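Local coordinates for formiminoglutamase (Trypanosoma cruzi, PDB 4MYK), which hydrolyses N-formimino-L-glutamate as a manganese-dependent enzyme of the arginase family, at residues A[233-236]-A[237-241]. The protein carries 1 engineered substitution. Numbering follows the deposited sequence.
Sequences FSFD and VDSLK. With MN (manganese (II) ion), chain C.
Asp236 and Asp238 meet at one manganese ion. Asp236 gives a single oxygen, OD2, 2.3 Å from the metal. Asp238 binds with both carboxylate oxygens, OD1 and OD2. Water 1 is a further ligand, and Asp146 and His148 complete this site. The two carboxylate planes are turned 37° apart. Asp238 reaches the metal with CG lying between its backbone N and carbonyl carbon (chi1 76°). Asp236 is shared: it also binds the second manganese, with Asn122 and Asp146, as befits the binuclear centre of an arginase-like enzyme.

The backbone N-H of Asp238 restrains the Asp236 carboxylate. Asp238 N donates to Asp236 OD1 at 2.8 Å, on the anti side and 32° out of the carboxylate plane. Two bonds from Ser239 to Asp236 O hold the turn that carries Asp238. Ser239 OG donates to Asp236 O at 2.7 Å, nearly in line with the C=O. Ser239 N reaches Asp236 O at 3.2 Å from above the carbonyl plane. Phe235 CE1 lies 3.6 Å from Leu240 CD1, with the side chains crossing at about a right angle.

The 3-10 turn 237-239 follows directly on strand 231-236, which lies between strands 141-145 and 274-280 of the parallel sheet. Helix 258-270 packs on Phe235 and Leu240.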
ATOM      1  N   PHE A 233     -14.244  12.401 -19.078  1.00 17.26           N
ATOM      2  CA  PHE A 233     -13.325  11.983 -18.019  1.00 15.63           C
ATOM      3  C   PHE A 233     -13.366  10.465 -17.896  1.00 15.76           C
ATOM      4  O   PHE A 233     -14.269   9.908 -17.278  1.00 14.08           O
ATOM      5  CB  PHE A 233     -13.683  12.667 -16.693  1.00 17.14           C
ATOM      6  CG  PHE A 233     -12.667  12.454 -15.591  1.00 23.12           C
ATOM      7  CD1 PHE A 233     -11.321  12.757 -15.790  1.00 19.22           C
ATOM      8  CD2 PHE A 233     -13.061  11.974 -14.343  1.00 18.49           C
ATOM      9  CE1 PHE A 233     -10.390  12.558 -14.765  1.00 14.76           C
ATOM     10  CE2 PHE A 233     -12.136  11.786 -13.330  1.00 14.61           C
ATOM     11  CZ  PHE A 233     -10.805  12.078 -13.543  1.00 13.62           C
ATOM     12  N   SER A 234     -12.383   9.812 -18.513  1.00 14.55           N
ATOM     13  CA  SER A 234     -12.334   8.352 -18.614  1.00 15.74           C
ATOM     14  C   SER A 234     -11.306   7.791 -17.635  1.00 14.93           C
ATOM     15  O   SER A 234     -10.099   8.015 -17.788  1.00 16.37           O
ATOM     16  CB  SER A 234     -11.982   7.924 -20.044  1.00 16.06           C
ATOM     17  OG  SER A 234     -12.135   6.526 -20.231  1.00 17.51           O
ATOM     18  N   PHE A 235     -11.782   7.066 -16.633  1.00 15.01           N
ATOM     19  CA  PHE A 235     -10.910   6.628 -15.546  1.00 15.85           C
ATOM     20  C   PHE A 235     -10.726   5.121 -15.477  1.00 16.36           C
ATOM     21  O   PHE A 235     -11.520   4.438 -14.834  1.00 16.51           O
ATOM     22  CB  PHE A 235     -11.449   7.109 -14.202  1.00 12.38           C
ATOM     23  CG  PHE A 235     -10.376   7.347 -13.175  1.00 14.00           C
ATOM     24  CD1 PHE A 235      -9.378   6.414 -12.968  1.00 12.07           C
ATOM     25  CD2 PHE A 235     -10.356   8.521 -12.426  1.00 13.41           C
ATOM     26  CE1 PHE A 235      -8.394   6.633 -12.028  1.00 13.82           C
ATOM     27  CE2 PHE A 235      -9.366   8.741 -11.475  1.00 15.32           C
ATOM     28  CZ  PHE A 235      -8.390   7.801 -11.281  1.00 13.17           C
ATOM     29  N   ASP A 236      -9.677   4.607 -16.115  1.00 16.97           N
ATOM     30  CA  ASP A 236      -9.326   3.194 -15.972  1.00 16.96           C
ATOM     31  C   ASP A 236      -8.755   3.003 -14.578  1.00 13.05           C
ATOM     32  O   ASP A 236      -7.757   3.621 -14.237  1.00 14.55           O
ATOM     33  CB  ASP A 236      -8.300   2.777 -17.024  1.00 15.61           C
ATOM     34  CG  ASP A 236      -7.936   1.293 -16.947  1.00 16.64           C
ATOM     35  OD1 ASP A 236      -8.076   0.664 -15.878  1.00 15.56           O
ATOM     36  OD2 ASP A 236      -7.510   0.750 -17.978  1.00 17.00           O
ATOM     37  N   VAL A 237      -9.392   2.164 -13.765  1.00 13.02           N
ATOM     38  CA  VAL A 237      -8.969   2.037 -12.373  1.00 14.25           C
ATOM     39  C   VAL A 237      -7.677   1.213 -12.172  1.00 15.63           C
ATOM     40  O   VAL A 237      -7.115   1.186 -11.067  1.00 14.73           O
ATOM     41  CB  VAL A 237     -10.122   1.564 -11.445  1.00 14.74           C
ATOM     42  CG1 VAL A 237     -11.230   2.597 -11.422  1.00 16.35           C
ATOM     43  CG2 VAL A 237     -10.657   0.214 -11.880  1.00 14.59           C
ATOM     44  N   ASP A 238      -7.196   0.566 -13.240  1.00 15.48           N
ATOM     45  CA  ASP A 238      -5.911  -0.128 -13.171  1.00 13.73           C
ATOM     46  C   ASP A 238      -4.745   0.860 -13.299  1.00 15.12           C
ATOM     47  O   ASP A 238      -3.580   0.464 -13.424  1.00 15.72           O
ATOM     48  CB  ASP A 238      -5.826  -1.289 -14.174  1.00 14.37           C
ATOM     49  CG  ASP A 238      -5.591  -0.835 -15.608  1.00 17.62           C
ATOM     50  OD1 ASP A 238      -5.141   0.315 -15.828  1.00 15.17           O
ATOM     51  OD2 ASP A 238      -5.845  -1.652 -16.526  1.00 15.09           O
ATOM     52  N   SER A 239      -5.078   2.151 -13.257  1.00 15.57           N
ATOM     53  CA  SER A 239      -4.088   3.222 -13.165  1.00 14.09           C
ATOM     54  C   SER A 239      -3.693   3.493 -11.706  1.00 15.25           C
ATOM     55  O   SER A 239      -2.789   4.281 -11.427  1.00 14.16           O
ATOM     56  CB  SER A 239      -4.648   4.493 -13.785  1.00 13.30           C
ATOM     57  OG  SER A 239      -5.756   4.940 -13.042  1.00 13.29           O
ATOM     58  N   LEU A 240      -4.404   2.866 -10.771  1.00 15.25           N
ATOM     59  CA  LEU A 240      -4.048   2.939  -9.355  1.00 15.87           C
ATOM     60  C   LEU A 240      -3.150   1.763  -9.009  1.00 13.68           C
ATOM     61  O   LEU A 240      -3.258   0.691  -9.599  1.00 15.98           O
ATOM     62  CB  LEU A 240      -5.291   2.874  -8.465  1.00 13.21           C
ATOM     63  CG  LEU A 240      -6.250   4.057  -8.303  1.00 15.18           C
ATOM     64  CD1 LEU A 240      -6.987   4.382  -9.594  1.00 14.45           C
ATOM     65  CD2 LEU A 240      -7.225   3.722  -7.181  1.00 13.19           C
ATOM     66  N   LYS A 241      -2.277   1.963  -8.036  1.00 14.50           N
ATOM     67  CA  LYS A 241      -1.425   0.891  -7.546  1.00 14.39           C
ATOM     68  C   LYS A 241      -2.279  -0.232  -6.945  1.00 12.26           C
ATOM     69  O   LYS A 241      -3.247   0.015  -6.229  1.00 12.23           O
ATOM     70  CB  LYS A 241      -0.461   1.434  -6.500  1.00 12.78           C
ATOM     71  CG  LYS A 241      -1.165   2.109  -5.359  1.00 13.56           C
ATOM     72  CD  LYS A 241      -0.348   3.261  -4.835  1.00 20.31           C
ATOM     73  CE  LYS A 241       0.784   2.778  -3.966  1.00 22.68           C
ATOM     74  NZ  LYS A 241       1.578   3.945  -3.501  1.00 24.66           N
TER
HETATM   75 MN    MN C 401      -5.367   0.050 -18.107  1.00 19.09          MN
HETATM   76  O   HOH W   1      -6.003  -0.959 -20.192  1.00 20.34           O